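Local structure of exonuclease mut-7 homolog (Aedes aegypti, 7JW2) at residues L127-V132 and F138-H143; L157-K162 and L192-D197. The protein probably trims the 3' ends of Argonaute-bound microRNAs as a magnesium-dependent 3'-5' exoribonuclease, of which this chain is the exonuclease domain. All blocks are in the same frame, centred on the assembly; numbering follows the deposited sequence.

Interaction 1. Residues L127-V132 and F138-H143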
loop_
_atom_site.group_PDB
_atom_site.type_symbol
_atom_site.label_atom_id
_atom_site.label_comp_id
_atom_site.label_asym_id
_atom_site.label_seq_id
_atom_site.Cartn_x
_atom_site.Cartn_y
_atom_site.Cartn_z
ATOM N N LEU A 127 25.566 18.832 -2.883
ATOM C CA LEU A 127 26.836 18.189 -3.212
ATOM C C LEU A 127 27.067 18.158 -4.716
ATOM O O LEU A 127 28.197 18.353 -5.182
ATOM C CB LEU A 127 26.869 16.768 -2.648
ATOM C CG LEU A 127 26.959 16.604 -1.135
ATOM C CD1 LEU A 127 26.905 15.129 -0.760
ATOM C CD2 LEU A 127 28.228 17.254 -0.606
ATOM N N LEU A 128 26.014 17.894 -5.492
ATOM C CA LEU A 128 26.132 17.946 -6.941
ATOM C C LEU A 128 26.471 19.358 -7.406
ATOM O O LEU A 128 27.310 19.542 -8.292
ATOM C CB LEU A 128 24.836 17.454 -7.585
ATOM C CG LEU A 128 24.720 17.504 -9.109
ATOM C CD1 LEU A 128 25.685 16.527 -9.783
ATOM C CD2 LEU A 128 23.280 17.228 -9.543
ATOM N N TRP A 129 25.826 20.364 -6.808
ATOM C CA TRP A 129 26.149 21.761 -7.082
ATOM C C TRP A 129 27.632 22.035 -6.879
ATOM O O TRP A 129 28.306 22.565 -7.770
ATOM C CB TRP A 129 25.301 22.646 -6.168
ATOM C CG TRP A 129 25.304 24.107 -6.469
ATOM C CD1 TRP A 129 26.089 24.779 -7.367
ATOM C CD2 TRP A 129 24.459 25.082 -5.863
ATOM N NE1 TRP A 129 25.779 26.123 -7.349
ATOM C CE2 TRP A 129 24.786 26.333 -6.428
ATOM C CE3 TRP A 129 23.462 25.020 -4.887
ATOM C CZ2 TRP A 129 24.139 27.510 -6.054
ATOM C CZ3 TRP A 129 22.823 26.191 -4.514
ATOM C CH2 TRP A 129 23.164 27.418 -5.100
ATOM N N ARG A 130 28.161 21.657 -5.715
ATOM C CA ARG A 130 29.568 21.913 -5.421
ATOM C C ARG A 130 30.486 21.147 -6.361
ATOM O O ARG A 130 31.574 21.629 -6.700
ATOM C CB ARG A 130 29.867 21.558 -3.963
ATOM C CG ARG A 130 29.336 22.583 -2.965
ATOM C CD ARG A 130 29.243 22.026 -1.552
ATOM N NE ARG A 130 30.200 20.951 -1.312
ATOM C CZ ARG A 130 30.141 20.113 -0.281
ATOM N NH1 ARG A 130 29.168 20.227 0.615
ATOM N NH2 ARG A 130 31.058 19.163 -0.143
ATOM N N HIS A 131 30.056 19.969 -6.814
ATOM C CA HIS A 131 30.886 19.153 -7.692
ATOM C C HIS A 131 30.992 19.768 -9.082
ATOM O O HIS A 131 32.089 19.875 -9.644
ATOM C CB HIS A 131 30.313 17.737 -7.767
ATOM C CG HIS A 131 31.213 16.754 -8.449
ATOM N ND1 HIS A 131 31.154 16.505 -9.804
ATOM C CD2 HIS A 131 32.192 15.956 -7.961
ATOM C CE1 HIS A 131 32.063 15.600 -10.123
ATOM N NE2 HIS A 131 32.704 15.248 -9.022
ATOM N N VAL A 132 29.861 20.181 -9.655
ATOM C CA VAL A 132 29.864 20.697 -11.022
ATOM C C VAL A 132 30.427 22.111 -11.103
ATOM O O VAL A 132 30.914 22.512 -12.171
ATOM C CB VAL A 132 28.449 20.642 -11.626
ATOM C CG1 VAL A 132 27.878 19.221 -11.528
ATOM C CG2 VAL A 132 27.534 21.657 -10.951
ATOM N N PHE A 138 31.404 24.372 -17.132
ATOM C CA PHE A 138 30.011 24.207 -16.738
ATOM C C PHE A 138 29.333 25.557 -16.548
ATOM O O PHE A 138 29.821 26.411 -15.799
ATOM C CB PHE A 138 29.919 23.391 -15.450
ATOM C CG PHE A 138 28.505 23.089 -15.020
ATOM C CD1 PHE A 138 27.751 24.028 -14.326
ATOM C CD2 PHE A 138 27.932 21.859 -15.307
ATOM C CE1 PHE A 138 26.461 23.748 -13.944
ATOM C CE2 PHE A 138 26.635 21.571 -14.914
ATOM C CZ PHE A 138 25.901 22.513 -14.236
ATOM N N ARG A 139 28.188 25.735 -17.203
ATOM C CA ARG A 139 27.383 26.943 -17.061
ATOM C C ARG A 139 25.937 26.562 -16.774
ATOM O O ARG A 139 25.324 25.816 -17.540
ATOM C CB ARG A 139 27.436 27.809 -18.327
ATOM C CG ARG A 139 28.718 28.604 -18.528
ATOM C CD ARG A 139 29.216 29.265 -17.245
ATOM N NE ARG A 139 30.406 30.078 -17.491
ATOM C CZ ARG A 139 31.598 29.586 -17.821
ATOM N NH1 ARG A 139 31.775 28.277 -17.938
ATOM N NH2 ARG A 139 32.621 30.405 -18.031
ATOM N N PHE A 140 25.382 27.091 -15.685
ATOM C CA PHE A 140 23.948 26.994 -15.477
ATOM C C PHE A 140 23.219 27.759 -16.584
ATOM O O PHE A 140 23.758 28.728 -17.136
ATOM C CB PHE A 140 23.575 27.548 -14.102
ATOM C CG PHE A 140 23.927 26.629 -12.965
ATOM C CD1 PHE A 140 25.068 26.838 -12.206
ATOM C CD2 PHE A 140 23.108 25.550 -12.656
ATOM C CE1 PHE A 140 25.396 25.989 -11.165
ATOM C CE2 PHE A 140 23.425 24.699 -11.608
ATOM C CZ PHE A 140 24.567 24.914 -10.865
ATOM N N PRO A 141 22.007 27.335 -16.951
ATOM C CA PRO A 141 21.294 28.015 -18.049
ATOM C C PRO A 141 20.914 29.444 -17.725
ATOM O O PRO A 141 20.680 30.241 -18.643
ATOM C CB PRO A 141 20.045 27.153 -18.261
ATOM C CG PRO A 141 19.922 26.293 -17.029
ATOM C CD PRO A 141 21.281 26.156 -16.437
ATOM N N TYR A 142 20.808 29.784 -16.450
ATOM C CA TYR A 142 20.565 31.159 -16.043
ATOM C C TYR A 142 21.679 31.507 -15.081
ATOM O O TYR A 142 21.436 31.856 -13.924
ATOM C CB TYR A 142 19.169 31.301 -15.436
ATOM C CG TYR A 142 18.118 30.797 -16.388
ATOM C CD1 TYR A 142 17.555 31.637 -17.341
ATOM C CD2 TYR A 142 17.728 29.461 -16.375
ATOM C CE1 TYR A 142 16.614 31.172 -18.237
ATOM C CE2 TYR A 142 16.787 28.988 -17.253
ATOM C CZ TYR A 142 16.233 29.839 -18.192
ATOM O OH TYR A 142 15.290 29.356 -19.076
ATOM N N HIS A 143 22.910 31.381 -15.573
ATOM C CA HIS A 143 24.086 31.418 -14.721
ATOM C C HIS A 143 24.225 32.769 -14.043
ATOM O O HIS A 143 23.903 33.813 -14.617
ATOM C CB HIS A 143 25.348 31.113 -15.532
ATOM C CG HIS A 143 26.463 30.537 -14.715
ATOM N ND1 HIS A 143 26.665 29.182 -14.584
ATOM C CD2 HIS A 143 27.432 31.130 -13.977
ATOM C CE1 HIS A 143 27.705 28.960 -13.802
ATOM N NE2 HIS A 143 28.191 30.128 -13.423
#
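Phe138 reaches back to the C-terminal end of helix 125-132 and lays its ring against Val132. From the backbone outward, CB of Phe138 lies 3.5 Å from the carbonyl O of Val132, and CG still faces that oxygen and the valine CB. The CD2 and CE2 rim follows Val132 CB, while CE1 and CZ come under CG2. That methyl sits 3.9 Å from the centroid of the Phe138 ring and 16° off its normal, a CH-pi contact over one face. Phe138 CG stands anti to the backbone N (chi1 -176°), and the ring lies across the last turn with one face toward the valine. It also meets its neighbour but one: Phe138 CE1 lies over the centre of one face of Phe140, whose CD1 lies at the edge of the Phe138 ring. Phe140 in turn drives its own edge, through CZ and CE1, toward the face of Trp129, CZ being 3.8 Å from CD1 of the indole. The centroids of the Phe140 ring and the five-membered ring of Trp129 are 5.3 Å apart and the planes meet at 80°, an offset T-shaped pair. The loop is braced locally by Phe140 N, which donates to His143 ND1 (2.7 Å) in the imidazole plane. Around this buried cluster, Leu154 and Leu157 of helix 151-159 touch Trp129, and Leu203 and Gln202 of helix 179-205 pack on Val132 and Phe138 respectively.

Interaction 2. Residues L157-K162 and L192-D197; sequences LCLGKK and LLEIYD
Within the DEDD-type 3'-5' exonuclease fold of the RNase H clan, this contact joins the last turn of helix 151-159 to the middle of the long helix 179-205. Two neighbouring side chains of the shorter helix, Cys158 and Leu159, meet Ile195 and Glu194 of the longer one, and no hydrogen bond spans the pair. At the buried end, Cys158 SG touches the branch methyl CG2 of Ile195 at 3.9 Å. The Ile195 side chain also touches Leu154 and Val155 of helix 151-159. Leu159 is turned across Glu194 at about a right angle: both Leu159 methyls come against Glu194 CB, CD2 at 3.7 Å, and CD1 also reaches the carboxylate end. Glu194 is extended beyond CG (chi2 170°), so that the carboxylate end lies alongside Leu159 CD1. Its OE1 is hydrogen-bonded to NE2 of His3, in the N-terminal segment, and His3 also touches Leu159. Directly after the helix, Gly160 adopts a positive phi of 73° and the chain turns away toward Lys162, which pairs through its backbone with Ala2 and His3. At the glutamate's polar end, Leu159 CD1 lies 3.8 Å from Glu194 OE1.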
loop_
_atom_site.group_PDB
_atom_site.type_symbol
_atom_site.label_atom_id
_atom_site.label_comp_id
_atom_site.label_asym_id
_atom_site.label_seq_id
_atom_site.Cartn_x
_atom_site.Cartn_y
_atom_site.Cartn_z
ATOM N N LEU A 157 19.185 29.592 -10.839
ATOM C CA LEU A 157 20.250 29.199 -11.760
ATOM C C LEU A 157 19.771 28.169 -12.774
ATOM O O LEU A 157 20.185 28.195 -13.937
ATOM C CB LEU A 157 21.437 28.638 -10.982
ATOM C CG LEU A 157 22.263 29.624 -10.166
ATOM C CD1 LEU A 157 23.047 28.890 -9.105
ATOM C CD2 LEU A 157 23.202 30.375 -11.081
ATOM N N CYS A 158 18.915 27.239 -12.352
ATOM C CA CYS A 158 18.526 26.150 -13.237
ATOM C C CYS A 158 17.266 26.444 -14.032
ATOM O O CYS A 158 17.150 25.998 -15.175
ATOM C CB CYS A 158 18.311 24.858 -12.435
ATOM S SG CYS A 158 19.789 24.195 -11.688
ATOM N N LEU A 159 16.310 27.170 -13.458
ATOM C CA LEU A 159 15.021 27.359 -14.097
ATOM C C LEU A 159 14.701 28.801 -14.462
ATOM O O LEU A 159 13.689 29.033 -15.133
ATOM C CB LEU A 159 13.909 26.815 -13.192
ATOM C CG LEU A 159 14.170 25.445 -12.567
ATOM C CD1 LEU A 159 13.027 25.142 -11.629
ATOM C CD2 LEU A 159 14.327 24.355 -13.623
ATOM N N GLY A 160 15.518 29.766 -14.049
ATOM C CA GLY A 160 15.329 31.136 -14.493
ATOM C C GLY A 160 14.143 31.843 -13.889
ATOM O O GLY A 160 13.700 32.865 -14.425
ATOM N N LYS A 161 13.611 31.331 -12.783
ATOM C CA LYS A 161 12.513 31.973 -12.084
ATOM C C LYS A 161 12.824 32.054 -10.597
ATOM O O LYS A 161 13.669 31.326 -10.069
ATOM C CB LYS A 161 11.194 31.229 -12.321
ATOM C CG LYS A 161 10.735 31.291 -13.768
ATOM C CD LYS A 161 9.556 30.378 -14.018
ATOM C CE LYS A 161 9.058 30.521 -15.444
ATOM N NZ LYS A 161 7.624 30.147 -15.563
ATOM N N LYS A 162 12.152 32.984 -9.932
ATOM C CA LYS A 162 12.314 33.154 -8.498
ATOM C C LYS A 162 11.482 32.113 -7.753
ATOM O O LYS A 162 10.335 31.848 -8.114
ATOM C CB LYS A 162 11.886 34.567 -8.102
ATOM C CG LYS A 162 12.133 34.936 -6.658
ATOM C CD LYS A 162 11.336 36.185 -6.296
ATOM C CE LYS A 162 11.323 36.422 -4.799
ATOM N NZ LYS A 162 12.679 36.775 -4.293
ATOM N N LEU A 192 13.123 19.924 -7.183
ATOM C CA LEU A 192 14.372 19.173 -7.137
ATOM C C LEU A 192 14.529 18.312 -8.381
ATOM O O LEU A 192 15.647 18.171 -8.904
ATOM C CB LEU A 192 14.417 18.311 -5.872
ATOM C CG LEU A 192 14.178 19.066 -4.561
ATOM C CD1 LEU A 192 14.200 18.067 -3.408
ATOM C CD2 LEU A 192 15.206 20.176 -4.367
ATOM N N LEU A 193 13.419 17.761 -8.890
ATOM C CA LEU A 193 13.483 16.996 -10.139
ATOM C C LEU A 193 13.888 17.894 -11.294
ATOM O O LEU A 193 14.734 17.517 -12.119
ATOM C CB LEU A 193 12.140 16.340 -10.450
ATOM C CG LEU A 193 11.615 15.308 -9.443
ATOM C CD1 LEU A 193 10.125 15.155 -9.611
ATOM C CD2 LEU A 193 12.301 13.954 -9.655
ATOM N N GLU A 194 13.294 19.085 -11.368
ATOM C CA GLU A 194 13.628 20.029 -12.434
ATOM C C GLU A 194 15.076 20.495 -12.341
ATOM O O GLU A 194 15.745 20.663 -13.371
ATOM C CB GLU A 194 12.681 21.230 -12.376
ATOM C CG GLU A 194 11.211 20.866 -12.443
ATOM C CD GLU A 194 10.315 22.049 -12.135
ATOM O OE1 GLU A 194 10.359 22.543 -10.988
ATOM O OE2 GLU A 194 9.550 22.471 -13.031
ATOM N N ILE A 195 15.583 20.704 -11.121
ATOM C CA ILE A 195 16.988 21.071 -10.940
ATOM C C ILE A 195 17.906 19.960 -11.444
ATOM O O ILE A 195 18.850 20.212 -12.205
ATOM C CB ILE A 195 17.270 21.406 -9.468
ATOM C CG1 ILE A 195 16.689 22.778 -9.110
ATOM C CG2 ILE A 195 18.746 21.373 -9.189
ATOM C CD1 ILE A 195 16.631 23.010 -7.618
ATOM N N TYR A 196 17.663 18.717 -11.015
ATOM C CA TYR A 196 18.519 17.618 -11.457
ATOM C C TYR A 196 18.532 17.515 -12.973
ATOM O O TYR A 196 19.594 17.316 -13.585
ATOM C CB TYR A 196 18.062 16.291 -10.828
ATOM C CG TYR A 196 19.041 15.185 -11.137
ATOM C CD1 TYR A 196 20.257 15.110 -10.471
ATOM C CD2 TYR A 196 18.783 14.258 -12.134
ATOM C CE1 TYR A 196 21.189 14.130 -10.773
ATOM C CE2 TYR A 196 19.717 13.270 -12.444
ATOM C CZ TYR A 196 20.912 13.218 -11.748
ATOM O OH TYR A 196 21.859 12.254 -12.033
ATOM N N ASP A 197 17.363 17.647 -13.595
ATOM C CA ASP A 197 17.274 17.541 -15.050
ATOM C C ASP A 197 18.100 18.630 -15.729
ATOM O O ASP A 197 18.798 18.367 -16.717
ATOM C CB ASP A 197 15.806 17.611 -15.466
ATOM C CG ASP A 197 15.614 17.549 -16.958
ATOM O OD1 ASP A 197 15.633 16.432 -17.510
ATOM O OD2 ASP A 197 15.425 18.615 -17.572
#

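In the fold
The two contacts follow one another along the chain: interaction 1 closes between helix 125-132 and the loop after it, and interaction 2 opens at the end of the next helix, 151-159, and is completed by helix 179-205, further along the chain. Their centres lie about 11 Å apart, on the same side of the chain's centre, and they touch directly: Tyr142 N probably donates a hydrogen bond to Leu157 O (3.0 Å), with Pro141 packed beside it. Helix 179-205 supplies one side of interaction 2 and borders interaction 1, so two helices and a connecting loop pack along the long helix, which in turn meets strand 33-40 of the mixed sheet through Leu192 and Leu193.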